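Local coordinates for protein fructose-bisphosphate aldolase (Slackia heliotrinireducens, PDB 4MOZ) that belongs to the DeoC/LacD family of aldolases and folds as a TIM barrel, a closed ring of eight parallel strands wrapped by helices, at residues A223-A227 with D257-G262; N137-L141 with G170-V174. All blocks are in the same frame, centred on the assembly; numbering follows the deposited sequence.

Contact 1. Residues A223-A227 with D257-G262; sequences AENLA and DQIYIG
Two neighbouring outer helices of a TIM barrel meet where A223 and L226 of helix 222-232 face the C-terminal end of helix 248-260 and the turn that leaves it. The approach is close because G262 has no side chain: its bare CA lies 3.1 Å from the carbonyl oxygen of A223, a CA-H...O contact that is markedly bent, with 121° at the hydrogen. A second such contact runs the other way, from the CA of A227 to G262 O at 3.2 Å, and is straighter at 144°. The same G262 O accepts a hydrogen bond from the hydroxyl of S230, one turn further along helix 222-232, so the carbonyl is held against that helix by a conventional bond as well.

Around this backbone meeting the side chains fit by small apolar surfaces. The methyl of A223 sits 3.9 Å from D257 CB and also meets I261 CG2. With chi1 at -59°, that branch of I261 stands anti to the backbone N and faces both A223 and the aliphatic part of E224, 3.9 Å from CG, while the E224 carboxylate bonds back to T221 N. On the barrel side, L226 extends CD2 across the aliphatic part of Q258, 3.7 Å from CG; the Q258 amide NE2 goes on to A241 O, and both side chains touch C240 of strand 237-240. D257 O accepts from both I261 N and G262 N, the latter at 2.9 Å, and a backbone bond between Q258 and A264 continues the turn. A223, A227 and G262 let the turn after one outer helix lie against the backbone of the preceding one, in the helical layer of an alpha/beta barrel.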
loop_
_atom_site.group_PDB
_atom_site.type_symbol
_atom_site.label_atom_id
_atom_site.label_comp_id
_atom_site.label_asym_id
_atom_site.label_seq_id
_atom_site.Cartn_x
_atom_site.Cartn_y
_atom_site.Cartn_z
ATOM N N ALA C 223 -15.384 19.338 34.613
ATOM C CA ALA C 223 -16.205 20.108 33.681
ATOM C C ALA C 223 -15.589 21.463 33.348
ATOM O O ALA C 223 -15.742 21.957 32.231
ATOM C CB ALA C 223 -17.616 20.277 34.223
ATOM N N GLU C 224 -14.894 22.058 34.313
ATOM C CA GLU C 224 -14.193 23.320 34.085
ATOM C C GLU C 224 -13.006 23.136 33.137
ATOM O O GLU C 224 -12.764 23.979 32.271
ATOM C CB GLU C 224 -13.749 23.945 35.408
ATOM C CG GLU C 224 -14.891 24.586 36.184
ATOM C CD GLU C 224 -14.480 25.072 37.562
ATOM O OE1 GLU C 224 -13.417 24.647 38.069
ATOM O OE2 GLU C 224 -15.236 25.882 38.143
ATOM N N ASN C 225 -12.287 22.026 33.306
ATOM C CA ASN C 225 -11.201 21.638 32.402
ATOM C C ASN C 225 -11.687 21.361 30.976
ATOM O O ASN C 225 -11.011 21.707 30.006
ATOM C CB ASN C 225 -10.442 20.429 32.959
ATOM C CG ASN C 225 -9.378 20.820 33.975
ATOM O OD1 ASN C 225 -8.724 21.853 33.836
ATOM N ND2 ASN C 225 -9.189 19.985 34.993
ATOM N N LEU C 226 -12.868 20.753 30.865
ATOM C CA LEU C 226 -13.495 20.464 29.574
ATOM C C LEU C 226 -13.830 21.722 28.764
ATOM O O LEU C 226 -13.830 21.684 27.531
ATOM C CB LEU C 226 -14.758 19.614 29.765
ATOM C CG LEU C 226 -15.442 19.049 28.512
ATOM C CD1 LEU C 226 -14.534 18.077 27.768
ATOM C CD2 LEU C 226 -16.763 18.381 28.863
ATOM N N ALA C 227 -14.123 22.825 29.454
ATOM C CA ALA C 227 -14.401 24.108 28.795
ATOM C C ALA C 227 -13.271 24.543 27.858
ATOM O O ALA C 227 -13.528 25.092 26.786
ATOM C CB ALA C 227 -14.695 25.193 29.820
ATOM N N ASP C 257 -23.408 19.149 33.801
ATOM C CA ASP C 257 -22.207 19.961 34.008
ATOM C C ASP C 257 -21.377 20.109 32.737
ATOM O O ASP C 257 -20.882 21.195 32.444
ATOM C CB ASP C 257 -21.341 19.381 35.130
ATOM C CG ASP C 257 -21.988 19.515 36.500
ATOM O OD1 ASP C 257 -22.996 20.244 36.634
ATOM O OD2 ASP C 257 -21.485 18.887 37.452
ATOM N N GLN C 258 -21.233 19.018 31.988
ATOM C CA GLN C 258 -20.450 19.023 30.755
ATOM C C GLN C 258 -21.008 20.008 29.732
ATOM O O GLN C 258 -20.247 20.691 29.048
ATOM C CB GLN C 258 -20.361 17.616 30.156
ATOM C CG GLN C 258 -19.410 16.690 30.905
ATOM C CD GLN C 258 -19.595 15.221 30.562
ATOM O OE1 GLN C 258 -20.421 14.857 29.716
ATOM N NE2 GLN C 258 -18.824 14.364 31.225
ATOM N N ILE C 259 -22.334 20.086 29.639
ATOM C CA ILE C 259 -22.980 21.004 28.710
ATOM C C ILE C 259 -22.851 22.452 29.189
ATOM O O ILE C 259 -22.313 23.298 28.476
ATOM C CB ILE C 259 -24.467 20.654 28.478
ATOM C CG1 ILE C 259 -24.598 19.278 27.814
ATOM C CG2 ILE C 259 -25.142 21.728 27.627
ATOM C CD1 ILE C 259 -26.004 18.710 27.812
ATOM N N TYR C 260 -23.328 22.726 30.400
ATOM C CA TYR C 260 -23.504 24.104 30.851
ATOM C C TYR C 260 -22.250 24.718 31.468
ATOM O O TYR C 260 -22.081 25.932 31.429
ATOM C CB TYR C 260 -24.746 24.235 31.752
ATOM C CG TYR C 260 -26.023 23.832 31.027
ATOM C CD1 TYR C 260 -26.624 24.689 30.099
ATOM C CD2 TYR C 260 -26.607 22.580 31.240
ATOM C CE1 TYR C 260 -27.778 24.317 29.419
ATOM C CE2 TYR C 260 -27.762 22.199 30.566
ATOM C CZ TYR C 260 -28.344 23.067 29.657
ATOM O OH TYR C 260 -29.488 22.693 28.985
ATOM N N ILE C 261 -21.365 23.883 32.006
ATOM C CA ILE C 261 -20.079 24.361 32.514
ATOM C C ILE C 261 -18.957 24.060 31.513
ATOM O O ILE C 261 -18.119 24.923 31.230
ATOM C CB ILE C 261 -19.749 23.778 33.912
ATOM C CG1 ILE C 261 -20.841 24.166 34.921
ATOM C CG2 ILE C 261 -18.377 24.248 34.386
ATOM C CD1 ILE C 261 -20.811 23.386 36.221
ATOM N N GLY C 262 -18.958 22.845 30.969
ATOM C CA GLY C 262 -17.885 22.388 30.085
ATOM C C GLY C 262 -18.016 22.797 28.629
ATOM O O GLY C 262 -17.083 22.618 27.848
#

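Contact 2. Residues N137-L141 with G170-V174; sequences NVVGL and GLIVV
Strands 138-145 and 172-177 run parallel, their short segments inclined at 45°, and G140 pairs with I172 and L141 with V173. They are joined through helix 152-168 as a beta-alpha-beta unit of the TIM barrel. Three backbone bonds tie them: I172 N to V139 O at 3.1 Å, then L141 N to I172 O, and finally V174 N to L141 O.

L171, just before the second strand, packs toward L129 of helix 125-132, while L141 and V173, which share a face of the sheet, meet helix 152-168. The CG of L171 is anti to the carbonyl carbon (chi1 -65°), which directs both methyls at the first strand: CD1 meets CD2 of L141 at 4.1 Å, and CD2 lies over the V138 carbonyl, 3.7 Å from O, within touch of V138 CG1. I172 points to the other face of the sheet, where it meets Y23 and A30 of helix 20-30. There its CG1 lies between backbone N and carbonyl carbon (chi1 71°) and packs 3.8 Å from the bare CA of G140 and 3.6 Å from V139 O.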
loop_
_atom_site.group_PDB
_atom_site.type_symbol
_atom_site.label_atom_id
_atom_site.label_comp_id
_atom_site.label_asym_id
_atom_site.label_seq_id
_atom_site.Cartn_x
_atom_site.Cartn_y
_atom_site.Cartn_z
ATOM N N ASN C 137 -31.560 5.017 6.607
ATOM C CA ASN C 137 -31.463 6.413 7.036
ATOM C C ASN C 137 -30.102 6.760 7.657
ATOM O O ASN C 137 -29.999 7.048 8.855
ATOM C CB ASN C 137 -32.625 6.762 7.982
ATOM C CG ASN C 137 -32.652 8.230 8.364
ATOM O OD1 ASN C 137 -32.397 9.113 7.536
ATOM N ND2 ASN C 137 -32.964 8.501 9.629
ATOM N N VAL C 138 -29.062 6.725 6.829
ATOM C CA VAL C 138 -27.714 7.057 7.271
ATOM C C VAL C 138 -27.565 8.569 7.249
ATOM O O VAL C 138 -27.709 9.201 6.202
ATOM C CB VAL C 138 -26.631 6.406 6.378
ATOM C CG1 VAL C 138 -25.229 6.817 6.831
ATOM C CG2 VAL C 138 -26.772 4.887 6.379
ATOM N N VAL C 139 -27.289 9.144 8.412
ATOM C CA VAL C 139 -27.151 10.593 8.522
ATOM C C VAL C 139 -25.684 11.019 8.619
ATOM O O VAL C 139 -25.346 12.167 8.350
ATOM C CB VAL C 139 -27.987 11.171 9.692
ATOM C CG1 VAL C 139 -29.464 10.840 9.500
ATOM C CG2 VAL C 139 -27.496 10.656 11.037
ATOM N N GLY C 140 -24.814 10.087 8.994
ATOM C CA GLY C 140 -23.412 10.417 9.141
ATOM C C GLY C 140 -22.480 9.246 9.340
ATOM O O GLY C 140 -22.891 8.074 9.298
ATOM N N LEU C 141 -21.213 9.583 9.563
ATOM C CA LEU C 141 -20.158 8.605 9.724
ATOM C C LEU C 141 -19.388 8.874 11.001
ATOM O O LEU C 141 -19.331 10.018 11.478
ATOM C CB LEU C 141 -19.192 8.653 8.536
ATOM C CG LEU C 141 -19.726 8.571 7.102
ATOM C CD1 LEU C 141 -18.555 8.577 6.135
ATOM C CD2 LEU C 141 -20.596 7.343 6.868
ATOM N N GLY C 170 -22.769 15.207 1.873
ATOM C CA GLY C 170 -23.723 15.826 2.795
ATOM C C GLY C 170 -23.981 15.018 4.059
ATOM O O GLY C 170 -25.030 15.161 4.692
ATOM N N LEU C 171 -23.025 14.168 4.425
ATOM C CA LEU C 171 -23.097 13.396 5.662
ATOM C C LEU C 171 -22.348 14.127 6.761
ATOM O O LEU C 171 -21.327 14.766 6.500
ATOM C CB LEU C 171 -22.482 12.008 5.467
ATOM C CG LEU C 171 -23.180 11.049 4.502
ATOM C CD1 LEU C 171 -22.247 9.902 4.143
ATOM C CD2 LEU C 171 -24.487 10.525 5.086
ATOM N N ILE C 172 -22.849 14.040 7.989
ATOM C CA ILE C 172 -22.124 14.607 9.120
ATOM C C ILE C 172 -21.005 13.653 9.546
ATOM O O ILE C 172 -21.018 12.473 9.185
ATOM C CB ILE C 172 -23.045 14.980 10.310
ATOM C CG1 ILE C 172 -23.570 13.731 11.019
ATOM C CG2 ILE C 172 -24.187 15.891 9.854
ATOM C CD1 ILE C 172 -23.897 13.956 12.479
ATOM N N VAL C 173 -20.027 14.169 10.288
ATOM C CA VAL C 173 -18.910 13.349 10.741
ATOM C C VAL C 173 -18.623 13.541 12.224
ATOM O O VAL C 173 -18.400 14.662 12.684
ATOM C CB VAL C 173 -17.621 13.631 9.941
ATOM C CG1 VAL C 173 -16.498 12.706 10.397
ATOM C CG2 VAL C 173 -17.866 13.465 8.448
ATOM N N VAL C 174 -18.628 12.432 12.955
ATOM C CA VAL C 174 -18.235 12.410 14.358
ATOM C C VAL C 174 -16.905 11.661 14.469
ATOM O O VAL C 174 -16.792 10.514 14.033
ATOM C CB VAL C 174 -19.289 11.709 15.250
ATOM C CG1 VAL C 174 -18.876 11.757 16.717
ATOM C CG2 VAL C 174 -20.672 12.329 15.059
#

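The two contacts occupy different layers of one barrel and lie on opposite sides of the chain's centre, their own centres about 26 Å apart and their nearest atoms about 13 Å. Contact 2 belongs to the wall itself: every touching residue is buried, and directional amide bonds join consecutive strands. Contact 1 is in the helical shell, only partly buried; its two segments meet through CA-H...O contacts and short apolar patches, with the S230 hydroxyl supplying a conventional bond beside them. They share no element, yet each uses a glycine to bring a neighbour close, G140 under an isoleucine branch and G262 against a helix backbone. Backbone hydrogen bonds thus pair neighbouring strands in the wall, whereas close van der Waals fit dominates contact 1.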